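Local coordinates for protein probable glucarate dehydratase (PDB 3VDG) that probably dehydrates glucarate or a related acid sugar, as an enolase-superfamily lyase with a metal site in its barrel domain, at residues A258-P271 with Q284-V296. Sequence-based numbering, arbitrary orientation.
With NA (sodium ion), chain C; FMT (formic acid), chain B.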
loop_
_atom_site.group_PDB
_atom_site.type_symbol
_atom_site.label_atom_id
_atom_site.label_comp_id
_atom_site.label_asym_id
_atom_site.label_seq_id
_atom_site.Cartn_x
_atom_site.Cartn_y
_atom_site.Cartn_z
ATOM N N ALA A 258 29.988 -6.502 -14.408
ATOM C CA ALA A 258 29.828 -6.081 -13.012
ATOM C C ALA A 258 31.172 -6.046 -12.267
ATOM O O ALA A 258 31.473 -5.088 -11.535
ATOM C CB ALA A 258 28.819 -6.973 -12.292
ATOM N N ALA A 259 31.985 -7.079 -12.457
ATOM C CA ALA A 259 33.290 -7.129 -11.793
ATOM C C ALA A 259 34.139 -5.972 -12.272
ATOM O O ALA A 259 34.775 -5.289 -11.478
ATOM C CB ALA A 259 33.993 -8.460 -12.052
ATOM N N GLY A 260 34.110 -5.718 -13.577
ATOM C CA GLY A 260 34.882 -4.638 -14.154
ATOM C C GLY A 260 34.405 -3.263 -13.750
ATOM O O GLY A 260 35.164 -2.311 -13.802
ATOM N N LEU A 261 33.144 -3.135 -13.354
ATOM C CA LEU A 261 32.639 -1.824 -12.942
ATOM C C LEU A 261 32.427 -1.727 -11.423
ATOM O O LEU A 261 31.726 -0.825 -10.933
ATOM C CB LEU A 261 31.357 -1.465 -13.709
ATOM C CG LEU A 261 31.516 -1.225 -15.217
ATOM C CD1 LEU A 261 30.152 -1.002 -15.865
ATOM C CD2 LEU A 261 32.458 -0.060 -15.496
ATOM N N GLU A 262 33.028 -2.652 -10.679
ATOM C CA GLU A 262 32.949 -2.599 -9.229
ATOM C C GLU A 262 33.315 -1.191 -8.757
ATOM O O GLU A 262 34.297 -0.619 -9.214
ATOM C CB GLU A 262 33.885 -3.629 -8.589
ATOM C CG GLU A 262 33.939 -3.509 -7.071
ATOM C CD GLU A 262 34.508 -4.742 -6.391
ATOM O OE1 GLU A 262 35.047 -5.614 -7.095
ATOM O OE2 GLU A 262 34.405 -4.848 -5.152
ATOM N N GLY A 263 32.504 -0.623 -7.873
ATOM C CA GLY A 263 32.789 0.690 -7.295
ATOM C C GLY A 263 32.488 1.869 -8.202
ATOM O O GLY A 263 32.689 3.016 -7.820
ATOM N N VAL A 264 32.002 1.598 -9.409
ATOM C CA VAL A 264 31.691 2.668 -10.349
ATOM C C VAL A 264 30.175 2.907 -10.492
ATOM O O VAL A 264 29.731 4.061 -10.595
ATOM C CB VAL A 264 32.295 2.383 -11.747
ATOM C CG1 VAL A 264 32.033 3.548 -12.683
ATOM C CG2 VAL A 264 33.796 2.131 -11.649
ATOM N N LEU A 265 29.386 1.828 -10.495
ATOM C CA LEU A 265 27.926 1.939 -10.696
ATOM C C LEU A 265 27.156 1.994 -9.397
ATOM O O LEU A 265 27.440 1.258 -8.469
ATOM C CB LEU A 265 27.384 0.757 -11.500
ATOM C CG LEU A 265 27.843 0.600 -12.944
ATOM C CD1 LEU A 265 27.203 -0.658 -13.526
ATOM C CD2 LEU A 265 27.497 1.824 -13.782
ATOM N N GLU A 266 26.149 2.853 -9.354
ATOM C CA GLU A 266 25.190 2.856 -8.266
ATOM C C GLU A 266 24.301 1.605 -8.339
ATOM O O GLU A 266 24.016 0.951 -7.334
ATOM C CB GLU A 266 24.350 4.126 -8.380
ATOM C CG GLU A 266 23.249 4.232 -7.363
ATOM C CD GLU A 266 22.600 5.600 -7.366
ATOM O OE1 GLU A 266 21.979 5.978 -8.396
ATOM O OE2 GLU A 266 22.722 6.279 -6.324
ATOM N N TYR A 267 23.846 1.254 -9.536
ATOM C CA TYR A 267 23.276 -0.076 -9.730
ATOM C C TYR A 267 23.394 -0.460 -11.195
ATOM O O TYR A 267 23.679 0.386 -12.027
ATOM C CB TYR A 267 21.820 -0.186 -9.232
ATOM C CG TYR A 267 20.789 0.822 -9.763
ATOM C CD1 TYR A 267 20.159 1.710 -8.897
ATOM C CD2 TYR A 267 20.399 0.837 -11.104
ATOM C CE1 TYR A 267 19.195 2.606 -9.351
ATOM C CE2 TYR A 267 19.435 1.726 -11.572
ATOM C CZ TYR A 267 18.829 2.609 -10.692
ATOM O OH TYR A 267 17.864 3.511 -11.137
ATOM N N LEU A 268 23.202 -1.736 -11.489
ATOM C CA LEU A 268 23.234 -2.256 -12.860
ATOM C C LEU A 268 21.842 -2.780 -13.214
ATOM O O LEU A 268 21.346 -3.671 -12.529
ATOM C CB LEU A 268 24.249 -3.410 -12.927
ATOM C CG LEU A 268 24.390 -4.148 -14.254
ATOM C CD1 LEU A 268 24.934 -3.179 -15.297
ATOM C CD2 LEU A 268 25.349 -5.326 -14.075
ATOM N N GLU A 269 21.188 -2.221 -14.240
ATOM C CA GLU A 269 19.786 -2.583 -14.495
ATOM C C GLU A 269 19.709 -3.660 -15.555
ATOM O O GLU A 269 20.336 -3.523 -16.601
ATOM C CB GLU A 269 18.942 -1.409 -15.043
ATOM C CG GLU A 269 19.205 -0.036 -14.472
ATOM C CD GLU A 269 18.298 1.020 -15.097
ATOM O OE1 GLU A 269 18.664 2.219 -15.066
ATOM O OE2 GLU A 269 17.224 0.647 -15.639
ATOM N N ASP A 270 18.902 -4.689 -15.304
ATOM C CA ASP A 270 18.594 -5.714 -16.313
ATOM C C ASP A 270 19.781 -6.078 -17.189
ATOM O O ASP A 270 19.728 -5.926 -18.418
ATOM C CB ASP A 270 17.418 -5.255 -17.199
ATOM C CG ASP A 270 16.126 -5.171 -16.415
ATOM O OD1 ASP A 270 15.807 -6.183 -15.757
ATOM O OD2 ASP A 270 15.469 -4.097 -16.419
ATOM N N PRO A 271 20.865 -6.566 -16.571
ATOM C CA PRO A 271 21.968 -7.022 -17.418
ATOM C C PRO A 271 21.604 -8.224 -18.308
ATOM O O PRO A 271 22.111 -8.334 -19.416
ATOM C CB PRO A 271 23.056 -7.424 -16.397
ATOM C CG PRO A 271 22.313 -7.663 -15.105
ATOM C CD PRO A 271 21.170 -6.674 -15.131
ATOM N N GLN A 284 26.986 -12.716 -7.777
ATOM C CA GLN A 284 28.386 -12.329 -7.957
ATOM C C GLN A 284 28.578 -10.818 -8.062
ATOM O O GLN A 284 29.641 -10.303 -7.742
ATOM C CB GLN A 284 28.996 -13.019 -9.186
ATOM C CG GLN A 284 28.918 -14.544 -9.172
ATOM C CD GLN A 284 29.835 -15.200 -10.196
ATOM O OE1 GLN A 284 31.002 -14.835 -10.328
ATOM N NE2 GLN A 284 29.311 -16.185 -10.914
ATOM N N ALA A 285 27.549 -10.102 -8.506
ATOM C CA ALA A 285 27.691 -8.669 -8.742
ATOM C C ALA A 285 27.899 -7.895 -7.432
ATOM O O ALA A 285 27.173 -8.095 -6.463
ATOM C CB ALA A 285 26.480 -8.127 -9.493
ATOM N N PRO A 286 28.910 -7.023 -7.403
ATOM C CA PRO A 286 29.187 -6.249 -6.191
ATOM C C PRO A 286 28.192 -5.094 -6.013
ATOM O O PRO A 286 27.921 -4.699 -4.890
ATOM C CB PRO A 286 30.617 -5.735 -6.408
ATOM C CG PRO A 286 30.816 -5.758 -7.891
ATOM C CD PRO A 286 29.953 -6.868 -8.432
ATOM N N MET A 287 27.630 -4.569 -7.101
ATOM C CA MET A 287 26.578 -3.552 -6.961
ATOM C C MET A 287 25.195 -4.200 -7.048
ATOM O O MET A 287 25.043 -5.313 -7.560
ATOM C CB MET A 287 26.725 -2.424 -8.002
ATOM C CG MET A 287 26.404 -2.815 -9.453
ATOM S SD MET A 287 27.551 -3.992 -10.241
ATOM C CE MET A 287 28.990 -2.933 -10.432
ATOM N N PRO A 288 24.170 -3.507 -6.540
ATOM C CA PRO A 288 22.810 -4.045 -6.611
ATOM C C PRO A 288 22.339 -4.151 -8.066
ATOM O O PRO A 288 22.719 -3.309 -8.888
ATOM C CB PRO A 288 21.961 -2.959 -5.905
ATOM C CG PRO A 288 22.919 -2.093 -5.174
ATOM C CD PRO A 288 24.234 -2.188 -5.883
ATOM N N LEU A 289 21.530 -5.171 -8.379
ATOM C CA LEU A 289 20.857 -5.235 -9.670
ATOM C C LEU A 289 19.485 -4.595 -9.543
ATOM O O LEU A 289 18.792 -4.792 -8.540
ATOM C CB LEU A 289 20.662 -6.689 -10.125
ATOM C CG LEU A 289 21.950 -7.491 -10.362
ATOM C CD1 LEU A 289 21.585 -8.737 -11.167
ATOM C CD2 LEU A 289 22.956 -6.624 -11.120
ATOM N N ALA A 290 19.104 -3.844 -10.568
ATOM C CA ALA A 290 17.788 -3.222 -10.649
ATOM C C ALA A 290 17.043 -3.792 -11.844
ATOM O O ALA A 290 17.658 -4.333 -12.759
ATOM C CB ALA A 290 17.944 -1.721 -10.817
ATOM N N THR A 291 15.718 -3.664 -11.853
ATOM C CA THR A 291 14.965 -4.120 -13.003
ATOM C C THR A 291 13.727 -3.271 -13.296
ATOM O O THR A 291 13.102 -2.730 -12.383
ATOM C CB THR A 291 14.490 -5.559 -12.812
ATOM O OG1 THR A 291 13.908 -6.016 -14.045
ATOM C CG2 THR A 291 13.427 -5.610 -11.724
ATOM N N ASN A 292 13.396 -3.159 -14.582
ATOM C CA ASN A 292 12.035 -2.855 -15.019
ATOM C C ASN A 292 11.652 -3.790 -16.148
ATOM O O ASN A 292 10.943 -3.396 -17.074
ATOM C CB ASN A 292 11.906 -1.427 -15.524
ATOM C CG ASN A 292 12.963 -1.080 -16.557
ATOM O OD1 ASN A 292 13.885 -0.323 -16.271
ATOM N ND2 ASN A 292 12.835 -1.631 -17.760
ATOM N N MET A 293 12.148 -5.016 -16.100
ATOM C CA MET A 293 11.820 -5.969 -17.137
ATOM C C MET A 293 11.353 -7.275 -16.544
ATOM O O MET A 293 10.393 -7.843 -17.017
ATOM C CB MET A 293 13.006 -6.203 -18.086
ATOM C CG MET A 293 13.319 -5.013 -18.970
ATOM S SD MET A 293 14.789 -5.303 -19.996
ATOM C CE MET A 293 14.063 -6.361 -21.247
ATOM N N CYS A 294 12.008 -7.760 -15.497
ATOM C CA CYS A 294 11.562 -9.043 -14.942
ATOM C C CYS A 294 10.649 -8.881 -13.730
ATOM O O CYS A 294 10.107 -9.863 -13.232
ATOM C CB CYS A 294 12.745 -9.990 -14.660
ATOM S SG CYS A 294 13.941 -9.345 -13.484
ATOM N N VAL A 295 10.477 -7.643 -13.263
ATOM C CA VAL A 295 9.448 -7.323 -12.263
ATOM C C VAL A 295 8.665 -6.074 -12.725
ATOM O O VAL A 295 9.104 -4.936 -12.499
ATOM C CB VAL A 295 10.055 -7.048 -10.863
ATOM C CG1 VAL A 295 8.943 -6.778 -9.850
ATOM C CG2 VAL A 295 10.881 -8.235 -10.386
ATOM N N VAL A 296 7.522 -6.297 -13.366
ATOM C CA VAL A 296 6.720 -5.218 -13.944
ATOM C C VAL A 296 5.245 -5.362 -13.566
ATOM O O VAL A 296 4.382 -4.607 -14.054
ATOM C CB VAL A 296 6.867 -5.149 -15.494
ATOM C CG1 VAL A 296 8.292 -4.766 -15.889
ATOM C CG2 VAL A 296 6.467 -6.469 -16.135
HETATM NA NA NA C . 15.792 0.154 -17.249
HETATM C C FMT B . 13.424 0.605 -21.340
HETATM O O1 FMT B . 14.109 0.155 -20.428
HETATM O O2 FMT B . 12.115 0.818 -21.160
HETATM O O HOH W 1 15.821 -1.988 -18.252
HETATM O O HOH W 2 14.828 1.717 -18.623
#
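Glu269 OE2 and Asn292 OD1 both bind the sodium ion, each at 2.2 Å. The carboxylate and amide planes stand 85° apart. Asp244 and two waters also bind the ion, and Glu269 OE1 forms a salt bridge with Lys214.

One shell out from the metal, the Asp270 carboxylate holds Thr291, the last residue of its strand, and Asn292 after it. Its OD1 accepts from Thr291 OG1 at 2.6 Å, and its OD2 from Asn292 N at 2.9 Å, both on syn lone pairs. OD2 also takes a bond from one metal-bound water. With chi1 at -172°, Thr291 OG1 points away from its own backbone N and can both donate to Asp270 and accept from Met293 N and Cys294 N, an ST turn and an ST motif. Met293 CG lies 3.5 Å from Asp270 OD2.

Strands 267-269 and 289-291 run parallel. Leu268 N donates to Pro288 O, Ala290 N to Leu268 O, and Asp270 N to Ala290 O. Ala290 CB sits over one face of the Tyr267 ring, 4.0 Å from its centroid, a CH-pi contact. The Tyr267 hydroxyl is hydrogen-bonded to Ser341 OG.

Farther back, Met287 bends at chi2 and chi3. This sets SD 3.8 Å from Ala258 CB and brings CE near Leu261 and Leu265.

The two strands belong to a beta-alpha-beta unit with helix 275-284, in the barrel of the enolase fold. Glu269 at the end of one strand and Asn292 just past the other supply two metal ligands. By holding Thr291 OG1, Asn292 N and a metal-bound water, Asp270 positions the Asn292 ligand from the second shell.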